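6-carboxyhexanoate--coa ligase (Bacillus subtilis, PDB 5FLG) is an enzyme of the ligase class, modelled as a two-chain assembly with phosphoaminophosphonic acid-adenylate ester, pimelic acid and magnesium bound. Local coordinates at residues Lys143-Ser148 and Asp244-Pro249; Thr7-Arg12 and Phe66-Glu71; Ala187-Leu192 and Phe231-Asn236. All blocks are in the same frame, centred on the assembly; numbering follows the deposited sequence.

In the fold
Contact 1 lies at the nucleotide site: Val145, Arg146 and Val147 line the pocket of the phosphoaminophosphonic acid-adenylate ester, and the side chain of Arg146 comes within about 4 Å of a magnesium ion and about 9 Å of pimelic acid. Contact 2, in the antiparallel sheet at the subunit interface, lies about 13 Å away, centre to centre, and touches contact 1 directly, with Arg12 CD 3.3 Å from Ser148 OG. Contact 3 joins two strands of the mixed sheet; its centre is about 14 Å from that of contact 1, and along the chain it lies nested inside the loop that contact 1 closes. Strand 227-232 leads on to helix 238-247. Contacts 2 and 3, about 27 Å apart between centres, do not touch.

Contact 1 (Lys143-Ser148 and Asp244-Pro249); sequences KGVRVS and DLEKQP. With ANP (phosphoaminophosphonic acid-adenylate ester), chain D.
Leu245, in the last turn of helix 238-247, meets the 143-148 loop with side chain and backbone alike. Its CD1 lies 4.2 Å from Val145 CG1 and its CB packs against Val147 CG2, so branched aliphatic groups fill this buried seam. Leu245 O accepts a hydrogen bond from Ser148 N at 3.2 Å, with 165° at the hydrogen, and Val147 CA adds a CA-H...O contact. Glu246 turns its extended chain past the loop, CG 3.4 Å from Arg146 O, while its own O touches Ser148 CB, where a small residue suits the close approach. The other side of the loop holds the nucleotide. Val147 N reaches ANP N1 at 2.8 Å and Val147 O receives ANP N6 at 2.8 Å, a two-point reading of the adenine edge by backbone alone. Arg146, bent at chi2 (79°), lays one face of its guanidinium against ANP N7, off-centre toward the rim, and sends NH1 to O2B (3.1 Å) and NH2 to O1B (3.2 Å) of the same phosphate; Arg124 O and Glu32 hold the group from elsewhere. Gln248 is where the chain leaves the helix, and its carbonyl, like those of Leu245 and Ser148, binds Lys181 NZ, one ammonium gathering three oxygens. Helix 170-184, which supplies that lysine, also packs through Val182 on Val147 and Leu245, while strand 8-17 meets Ser148 and Pro249 leads on to strand 250-252.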
loop_
_atom_site.group_PDB
_atom_site.type_symbol
_atom_site.label_atom_id
_atom_site.label_comp_id
_atom_site.label_asym_id
_atom_site.label_seq_id
_atom_site.Cartn_x
_atom_site.Cartn_y
_atom_site.Cartn_z
ATOM N N LYS A 143 14.374 -10.804 -3.689
ATOM C CA LYS A 143 13.757 -9.532 -3.405
ATOM C C LYS A 143 14.658 -8.437 -4.005
ATOM O O LYS A 143 14.206 -7.589 -4.755
ATOM C CB LYS A 143 13.553 -9.370 -1.907
ATOM C CG LYS A 143 13.197 -7.953 -1.515
ATOM C CD LYS A 143 12.570 -7.877 -0.133
ATOM C CE LYS A 143 12.295 -6.423 0.226
ATOM N NZ LYS A 143 11.143 -6.273 1.154
ATOM N N GLY A 144 15.960 -8.619 -3.867
ATOM C CA GLY A 144 16.911 -7.658 -4.340
ATOM C C GLY A 144 16.893 -6.417 -3.492
ATOM O O GLY A 144 16.212 -6.368 -2.484
ATOM N N VAL A 145 17.766 -5.473 -3.817
ATOM C CA VAL A 145 17.837 -4.238 -3.077
ATOM C C VAL A 145 17.097 -3.217 -3.896
ATOM O O VAL A 145 17.399 -3.026 -5.070
ATOM C CB VAL A 145 19.305 -3.784 -2.879
ATOM C CG1 VAL A 145 19.366 -2.377 -2.307
ATOM C CG2 VAL A 145 20.049 -4.760 -1.968
ATOM N N ARG A 146 16.143 -2.538 -3.280
ATOM C CA ARG A 146 15.247 -1.656 -4.027
ATOM C C ARG A 146 15.574 -0.209 -3.694
ATOM O O ARG A 146 15.345 0.245 -2.609
ATOM C CB ARG A 146 13.789 -1.950 -3.720
ATOM C CG ARG A 146 12.821 -1.262 -4.698
ATOM C CD ARG A 146 12.681 -1.974 -6.054
ATOM N NE ARG A 146 11.911 -1.125 -6.984
ATOM C CZ ARG A 146 11.524 -1.433 -8.224
ATOM N NH1 ARG A 146 11.814 -2.604 -8.767
ATOM N NH2 ARG A 146 10.910 -0.496 -8.964
ATOM N N VAL A 147 16.171 0.489 -4.636
ATOM C CA VAL A 147 16.513 1.881 -4.451
ATOM C C VAL A 147 15.239 2.712 -4.413
ATOM O O VAL A 147 14.326 2.516 -5.219
ATOM C CB VAL A 147 17.413 2.357 -5.597
ATOM C CG1 VAL A 147 17.796 3.815 -5.401
ATOM C CG2 VAL A 147 18.662 1.471 -5.668
ATOM N N SER A 148 15.141 3.555 -3.402
ATOM C CA SER A 148 13.937 4.272 -3.160
ATOM C C SER A 148 14.238 5.752 -2.851
ATOM O O SER A 148 15.391 6.129 -2.643
ATOM C CB SER A 148 13.226 3.593 -2.009
ATOM O OG SER A 148 11.937 4.115 -1.833
ATOM N N ASP A 244 21.526 3.176 2.872
ATOM C CA ASP A 244 21.676 4.373 2.058
ATOM C C ASP A 244 20.840 4.294 0.786
ATOM O O ASP A 244 20.186 5.265 0.416
ATOM C CB ASP A 244 23.128 4.609 1.654
ATOM C CG ASP A 244 24.036 4.839 2.845
ATOM O OD1 ASP A 244 23.544 5.411 3.842
ATOM O OD2 ASP A 244 25.242 4.475 2.770
ATOM N N LEU A 245 20.948 3.191 0.053
ATOM C CA LEU A 245 20.215 3.075 -1.202
ATOM C C LEU A 245 18.701 3.100 -0.999
ATOM O O LEU A 245 17.954 3.622 -1.827
ATOM C CB LEU A 245 20.624 1.804 -1.948
ATOM C CG LEU A 245 22.079 1.804 -2.409
ATOM C CD1 LEU A 245 22.482 0.419 -2.848
ATOM C CD2 LEU A 245 22.301 2.795 -3.534
ATOM N N GLU A 246 18.243 2.521 0.101
ATOM C CA GLU A 246 16.819 2.477 0.371
ATOM C C GLU A 246 16.268 3.751 0.998
ATOM O O GLU A 246 15.120 4.113 0.719
ATOM C CB GLU A 246 16.466 1.237 1.200
ATOM C CG GLU A 246 16.789 -0.057 0.452
ATOM C CD GLU A 246 16.370 -1.331 1.178
ATOM O OE1 GLU A 246 16.303 -1.327 2.425
ATOM O OE2 GLU A 246 16.167 -2.365 0.489
ATOM N N LYS A 247 17.096 4.508 1.724
ATOM C CA LYS A 247 16.562 5.555 2.607
ATOM C C LYS A 247 16.999 7.006 2.346
ATOM O O LYS A 247 16.373 7.951 2.846
ATOM C CB LYS A 247 16.842 5.199 4.055
ATOM C CG LYS A 247 16.159 3.910 4.484
ATOM C CD LYS A 247 14.644 4.042 4.398
ATOM C CE LYS A 247 13.955 3.444 5.613
ATOM N NZ LYS A 247 13.826 1.972 5.465
ATOM N N GLN A 248 18.046 7.200 1.560
ATOM C CA GLN A 248 18.602 8.536 1.382
ATOM C C GLN A 248 17.842 9.308 0.284
ATOM O O GLN A 248 17.732 8.837 -0.831
ATOM C CB GLN A 248 20.069 8.420 1.031
ATOM C CG GLN A 248 20.821 9.734 0.983
ATOM C CD GLN A 248 21.923 9.703 -0.070
ATOM O OE1 GLN A 248 21.793 9.027 -1.100
ATOM N NE2 GLN A 248 23.018 10.417 0.187
ATOM N N PRO A 249 17.233 10.442 0.641
ATOM C CA PRO A 249 16.334 11.058 -0.327
ATOM C C PRO A 249 17.058 11.987 -1.285
ATOM O O PRO A 249 17.886 12.794 -0.880
ATOM C CB PRO A 249 15.325 11.820 0.538
ATOM C CG PRO A 249 15.972 11.998 1.863
ATOM C CD PRO A 249 17.040 10.956 2.009
HETATM P PG ANP D . 8.479 -0.950 -14.318
HETATM O O1G ANP D . 7.006 -0.778 -14.072
HETATM O O2G ANP D . 8.766 -1.649 -15.619
HETATM O O3G ANP D . 9.315 0.279 -14.163
HETATM P PB ANP D . 10.558 -2.050 -12.502
HETATM O O1B ANP D . 10.932 -0.656 -12.145
HETATM O O2B ANP D . 10.546 -3.175 -11.535
HETATM N N3B ANP D . 8.928 -2.039 -13.079
HETATM P PA ANP D . 12.319 -1.610 -14.735
HETATM O O1A ANP D . 12.280 -2.078 -16.115
HETATM O O2A ANP D . 12.126 -0.169 -14.357
HETATM O O3A ANP D . 11.413 -2.541 -13.786
HETATM O "O5'" ANP D . 13.809 -2.078 -14.198
HETATM C "C5'" ANP D . 14.419 -3.230 -14.707
HETATM C "C4'" ANP D . 15.001 -4.049 -13.552
HETATM O "O4'" ANP D . 15.893 -3.217 -12.800
HETATM C "C3'" ANP D . 13.925 -4.525 -12.588
HETATM O "O3'" ANP D . 13.456 -5.824 -12.927
HETATM C "C2'" ANP D . 14.661 -4.589 -11.281
HETATM O "O2'" ANP D . 15.425 -5.795 -11.246
HETATM C "C1'" ANP D . 15.602 -3.425 -11.412
HETATM N N9 ANP D . 14.992 -2.253 -10.774
HETATM C C8 ANP D . 13.957 -1.469 -11.242
HETATM N N7 ANP D . 13.742 -0.432 -10.399
HETATM C C5 ANP D . 14.621 -0.580 -9.360
HETATM C C6 ANP D . 14.926 0.114 -8.099
HETATM N N6 ANP D . 14.245 1.194 -7.704
HETATM N N1 ANP D . 15.927 -0.356 -7.322
HETATM C C2 ANP D . 16.610 -1.454 -7.663
HETATM N N3 ANP D . 16.455 -2.118 -8.821
HETATM C C4 ANP D . 15.415 -1.784 -9.622
#

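Contact 2 (Thr7-Arg12 and Phe66-Glu71); sequences TFYSVR and FEEVHE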
loop_
_atom_site.group_PDB
_atom_site.type_symbol
_atom_site.label_atom_id
_atom_site.label_comp_id
_atom_site.label_asym_id
_atom_site.label_seq_id
_atom_site.Cartn_x
_atom_site.Cartn_y
_atom_site.Cartn_z
ATOM N N THR A 7 8.108 19.753 3.109
ATOM C CA THR A 7 8.002 18.348 3.487
ATOM C C THR A 7 7.780 17.452 2.280
ATOM O O THR A 7 6.870 17.692 1.468
ATOM C CB THR A 7 6.892 18.148 4.518
ATOM O OG1 THR A 7 7.199 18.921 5.682
ATOM C CG2 THR A 7 6.776 16.681 4.925
ATOM N N PHE A 8 8.602 16.413 2.176
ATOM C CA PHE A 8 8.490 15.451 1.099
ATOM C C PHE A 8 8.006 14.072 1.552
ATOM O O PHE A 8 8.056 13.727 2.744
ATOM C CB PHE A 8 9.801 15.332 0.340
ATOM C CG PHE A 8 10.039 16.448 -0.639
ATOM C CD1 PHE A 8 10.563 17.658 -0.225
ATOM C CD2 PHE A 8 9.751 16.272 -1.991
ATOM C CE1 PHE A 8 10.714 18.710 -1.126
ATOM C CE2 PHE A 8 9.893 17.314 -2.895
ATOM C CZ PHE A 8 10.328 18.554 -2.455
ATOM N N TYR A 9 7.386 13.362 0.599
ATOM C CA TYR A 9 6.757 12.076 0.860
ATOM C C TYR A 9 7.266 11.045 -0.110
ATOM O O TYR A 9 7.393 11.318 -1.297
ATOM C CB TYR A 9 5.229 12.187 0.749
ATOM C CG TYR A 9 4.620 13.054 1.810
ATOM C CD1 TYR A 9 4.688 14.425 1.713
ATOM C CD2 TYR A 9 4.058 12.506 2.947
ATOM C CE1 TYR A 9 4.189 15.246 2.695
ATOM C CE2 TYR A 9 3.515 13.316 3.930
ATOM C CZ TYR A 9 3.618 14.679 3.811
ATOM O OH TYR A 9 3.160 15.509 4.791
ATOM N N SER A 10 7.666 9.887 0.431
ATOM C CA SER A 10 8.014 8.732 -0.367
ATOM C C SER A 10 6.737 8.000 -0.788
ATOM O O SER A 10 5.931 7.631 0.058
ATOM C CB SER A 10 8.887 7.762 0.461
ATOM O OG SER A 10 9.177 6.594 -0.294
ATOM N N VAL A 11 6.566 7.760 -2.071
ATOM C CA VAL A 11 5.371 7.038 -2.554
ATOM C C VAL A 11 5.846 5.868 -3.364
ATOM O O VAL A 11 6.593 6.046 -4.339
ATOM C CB VAL A 11 4.442 7.907 -3.435
ATOM C CG1 VAL A 11 3.118 7.188 -3.651
ATOM C CG2 VAL A 11 4.157 9.250 -2.793
ATOM N N ARG A 12 5.496 4.663 -2.909
ATOM C CA ARG A 12 5.998 3.441 -3.504
ATOM C C ARG A 12 4.864 2.526 -3.918
ATOM O O ARG A 12 3.782 2.545 -3.313
ATOM C CB ARG A 12 6.890 2.678 -2.503
ATOM C CG ARG A 12 8.216 3.373 -2.246
ATOM C CD ARG A 12 9.077 2.557 -1.282
ATOM N NE ARG A 12 8.490 2.528 0.054
ATOM C CZ ARG A 12 8.827 1.658 1.004
ATOM N NH1 ARG A 12 9.588 0.616 0.711
ATOM N NH2 ARG A 12 8.370 1.811 2.232
ATOM N N PHE A 66 2.468 5.644 0.993
ATOM C CA PHE A 66 3.220 6.864 1.173
ATOM C C PHE A 66 3.559 7.111 2.615
ATOM O O PHE A 66 2.864 6.646 3.513
ATOM C CB PHE A 66 2.530 8.091 0.527
ATOM C CG PHE A 66 1.384 8.636 1.300
ATOM C CD1 PHE A 66 1.596 9.334 2.477
ATOM C CD2 PHE A 66 0.102 8.661 0.726
ATOM C CE1 PHE A 66 0.530 9.879 3.171
ATOM C CE2 PHE A 66 -0.942 9.315 1.354
ATOM C CZ PHE A 66 -0.736 9.925 2.580
ATOM N N GLU A 67 4.694 7.768 2.817
ATOM C CA GLU A 67 5.145 8.135 4.145
ATOM C C GLU A 67 6.029 9.345 4.101
ATOM O O GLU A 67 6.764 9.565 3.149
ATOM C CB GLU A 67 5.927 6.986 4.786
ATOM C CG GLU A 67 7.298 6.786 4.160
ATOM C CD GLU A 67 7.971 5.481 4.554
ATOM O OE1 GLU A 67 7.605 4.899 5.607
ATOM O OE2 GLU A 67 8.912 5.076 3.822
ATOM N N GLU A 68 5.844 10.201 5.076
ATOM C CA GLU A 68 6.694 11.341 5.275
ATOM C C GLU A 68 8.151 10.946 5.378
ATOM O O GLU A 68 8.508 10.006 6.083
ATOM C CB GLU A 68 6.283 12.048 6.566
ATOM C CG GLU A 68 6.907 13.411 6.737
ATOM C CD GLU A 68 6.393 14.138 7.974
ATOM O OE1 GLU A 68 5.498 13.619 8.686
ATOM O OE2 GLU A 68 6.807 15.287 8.154
ATOM N N VAL A 69 8.986 11.662 4.646
ATOM C CA VAL A 69 10.426 11.539 4.802
ATOM C C VAL A 69 10.950 12.544 5.825
ATOM O O VAL A 69 10.756 13.749 5.683
ATOM C CB VAL A 69 11.119 11.726 3.450
ATOM C CG1 VAL A 69 12.625 11.577 3.584
ATOM C CG2 VAL A 69 10.573 10.696 2.481
ATOM N N HIS A 70 11.708 12.045 6.801
ATOM C CA HIS A 70 12.218 12.914 7.843
ATOM C C HIS A 70 13.637 13.406 7.580
ATOM O O HIS A 70 13.993 14.481 8.008
ATOM C CB HIS A 70 12.119 12.225 9.206
ATOM C CG HIS A 70 10.710 11.959 9.628
ATOM N ND1 HIS A 70 9.851 12.964 10.021
ATOM C CD2 HIS A 70 9.964 10.828 9.577
ATOM C CE1 HIS A 70 8.649 12.456 10.237
ATOM N NE2 HIS A 70 8.690 11.162 9.969
ATOM N N GLU A 71 14.398 12.686 6.775
ATOM C CA GLU A 71 15.771 13.072 6.455
ATOM C C GLU A 71 15.695 14.259 5.506
ATOM O O GLU A 71 14.725 14.394 4.732
ATOM C CB GLU A 71 16.516 11.902 5.798
ATOM C CG GLU A 71 16.663 10.642 6.671
ATOM C CD GLU A 71 15.361 9.872 6.901
ATOM O OE1 GLU A 71 14.499 9.798 5.987
ATOM O OE2 GLU A 71 15.167 9.374 8.032
HETATM O O HOH W 1 10.756 15.935 3.915
#
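Ser10 and Glu67 form the hydrogen-bonded pair of this antiparallel ladder: Ser10 N reaches Glu67 O at 2.9 Å and Glu67 N reaches Ser10 O at 3.0 Å. Further along, Val69 N donates to Phe8 O in a nearly straight bond (173°), and a water accepts from Phe8 N and donates to Val69 O, standing in where the strands part. Apolar contacts gather on the face of Tyr9, Val11 and Phe66. With CG between the backbone N and the carbonyl carbon (chi1 77°), the Phe66 ring is placed beside Tyr9, its CD1 4.0 Å from Tyr9 CD2; Val11 CG2 runs beside Phe66 CB at 3.9 Å, and Met40 of helix 40-52 packs on all three residues. On the face of Ser10, Val69 CG2 rests on the CB of that serine, which is small enough to admit it. The ionic contact is loose: Arg12 NH2 is 3.7 Å from Glu67 OE2, a long salt bridge, and Arg149 NH2 is a second partner of that oxygen. Phe66 and Glu67 also pair with a strand of the second subunit, so the sheet continues through the interface. There Glu68 comes close to Asp60 of the second subunit, and this meeting of like charges may favour protonation of one carboxylate.

Contact 3 (Ala187-Leu192 and Phe231-Asn236); sequences AVVAEL and FIDGSN
Phe231 faces both Val189 and Ala190 across antiparallel strands, accepting Val189 N at its O (2.9 Å) and giving its own N to Ala190 O (2.7 Å), while Asp233 N closes the far end on Ala187 O at 2.8 Å. The Phe231 ring brings its edge to the Ala190 carbonyl, with CD2 3.6 Å from Ala190 O in the ring plane, and CE2 continues to Leu192 CB. The flat, apolar ring suits packing against helices 89-102 and 107-116, through Leu100, Val109 and Ala113. Two residues opposite one make this a classic beta bulge in the central part of the mixed sheet; Val189, with psi at -37°, takes the backbone turn that shifts the register by one. Beyond the bulge, Val188 and Ile232 form a non-hydrogen-bonded pair. Ile232 CG1 stands anti to its carbonyl carbon (chi1 -55°), which carries CD1 to 3.7 Å from Val188 CG2, and Val182 of helix 170-184 also packs on Val188. Val189 turns its CB toward the other strand, and its CG2 crosses the aliphatic CB of Asp233 at 3.5 Å, leaving the carboxylate to a weak bond with His132. Gly234, lacking a side chain, passes close to Ala187 CB, its CA 4.4 Å away.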
loop_
_atom_site.group_PDB
_atom_site.type_symbol
_atom_site.label_atom_id
_atom_site.label_comp_id
_atom_site.label_asym_id
_atom_site.label_seq_id
_atom_site.Cartn_x
_atom_site.Cartn_y
_atom_site.Cartn_z
ATOM N N ALA A 187 30.671 3.827 -2.594
ATOM C CA ALA A 187 31.098 2.425 -2.789
ATOM C C ALA A 187 30.740 1.824 -4.162
ATOM O O ALA A 187 31.261 0.761 -4.547
ATOM C CB ALA A 187 30.559 1.562 -1.661
ATOM N N VAL A 188 29.886 2.506 -4.931
ATOM C CA VAL A 188 29.479 1.976 -6.221
ATOM C C VAL A 188 30.387 2.392 -7.356
ATOM O O VAL A 188 30.464 3.580 -7.726
ATOM C CB VAL A 188 28.012 2.389 -6.593
ATOM C CG1 VAL A 188 27.626 1.774 -7.929
ATOM C CG2 VAL A 188 27.036 1.959 -5.531
ATOM N N VAL A 189 30.979 1.410 -8.021
ATOM C CA VAL A 189 31.913 1.667 -9.104
ATOM C C VAL A 189 31.149 1.731 -10.435
ATOM O O VAL A 189 31.519 2.442 -11.339
ATOM C CB VAL A 189 32.954 0.537 -9.167
ATOM C CG1 VAL A 189 33.822 0.646 -10.419
ATOM C CG2 VAL A 189 33.828 0.553 -7.912
ATOM N N ALA A 190 30.137 0.904 -10.580
ATOM C CA ALA A 190 29.409 0.858 -11.842
ATOM C C ALA A 190 28.099 0.110 -11.730
ATOM O O ALA A 190 27.887 -0.695 -10.802
ATOM C CB ALA A 190 30.284 0.235 -12.907
ATOM N N GLU A 191 27.183 0.431 -12.660
ATOM C CA GLU A 191 25.854 -0.177 -12.689
ATOM C C GLU A 191 25.622 -0.702 -14.108
ATOM O O GLU A 191 26.103 -0.129 -15.068
ATOM C CB GLU A 191 24.758 0.809 -12.292
ATOM C CG GLU A 191 23.347 0.260 -12.576
ATOM C CD GLU A 191 22.192 1.270 -12.379
ATOM O OE1 GLU A 191 22.423 2.493 -12.178
ATOM O OE2 GLU A 191 21.014 0.828 -12.466
ATOM N N LEU A 192 25.088 -1.915 -14.199
ATOM C CA LEU A 192 24.674 -2.478 -15.449
ATOM C C LEU A 192 23.173 -2.724 -15.390
ATOM O O LEU A 192 22.671 -3.299 -14.425
ATOM C CB LEU A 192 25.416 -3.777 -15.666
ATOM C CG LEU A 192 24.984 -4.662 -16.821
ATOM C CD1 LEU A 192 25.312 -4.045 -18.179
ATOM C CD2 LEU A 192 25.659 -6.002 -16.644
ATOM N N PHE A 231 28.077 -2.863 -9.136
ATOM C CA PHE A 231 29.387 -3.377 -8.840
ATOM C C PHE A 231 29.980 -2.564 -7.704
ATOM O O PHE A 231 30.122 -1.335 -7.807
ATOM C CB PHE A 231 30.247 -3.299 -10.091
ATOM C CG PHE A 231 29.819 -4.249 -11.184
ATOM C CD1 PHE A 231 30.307 -5.539 -11.226
ATOM C CD2 PHE A 231 28.897 -3.854 -12.158
ATOM C CE1 PHE A 231 29.915 -6.409 -12.224
ATOM C CE2 PHE A 231 28.477 -4.726 -13.145
ATOM C CZ PHE A 231 28.983 -6.009 -13.177
ATOM N N ILE A 232 30.168 -3.226 -6.569
ATOM C CA ILE A 232 30.524 -2.561 -5.309
ATOM C C ILE A 232 31.991 -2.748 -4.905
ATOM O O ILE A 232 32.538 -3.852 -4.967
ATOM C CB ILE A 232 29.695 -3.117 -4.142
ATOM C CG1 ILE A 232 28.215 -3.004 -4.456
ATOM C CG2 ILE A 232 30.051 -2.422 -2.836
ATOM C CD1 ILE A 232 27.696 -1.586 -4.546
ATOM N N ASP A 233 32.614 -1.645 -4.511
ATOM C CA ASP A 233 33.962 -1.634 -3.984
ATOM C C ASP A 233 33.959 -0.925 -2.639
ATOM O O ASP A 233 34.060 0.302 -2.577
ATOM C CB ASP A 233 34.892 -0.876 -4.919
ATOM C CG ASP A 233 36.253 -0.582 -4.272
ATOM O OD1 ASP A 233 36.450 -0.942 -3.087
ATOM O OD2 ASP A 233 37.123 0.007 -4.945
ATOM N N GLY A 234 33.846 -1.690 -1.567
ATOM C CA GLY A 234 33.746 -1.101 -0.250
ATOM C C GLY A 234 34.142 -2.093 0.826
ATOM O O GLY A 234 33.956 -3.302 0.658
ATOM N N SER A 235 34.718 -1.575 1.916
ATOM C CA SER A 235 35.109 -2.401 3.060
ATOM C C SER A 235 33.938 -2.535 3.998
ATOM O O SER A 235 33.944 -3.387 4.886
ATOM C CB SER A 235 36.262 -1.768 3.847
ATOM O OG SER A 235 37.423 -1.628 3.052
ATOM N N ASN A 236 33.009 -1.591 3.925
ATOM C CA ASN A 236 32.069 -1.435 5.013
ATOM C C ASN A 236 31.024 -2.529 4.949
ATOM O O ASN A 236 30.978 -3.320 4.007
ATOM C CB ASN A 236 31.417 -0.055 4.988
ATOM C CG ASN A 236 32.412 1.061 5.256
ATOM O OD1 ASN A 236 33.358 0.898 6.030
ATOM N ND2 ASN A 236 32.209 2.200 4.608
#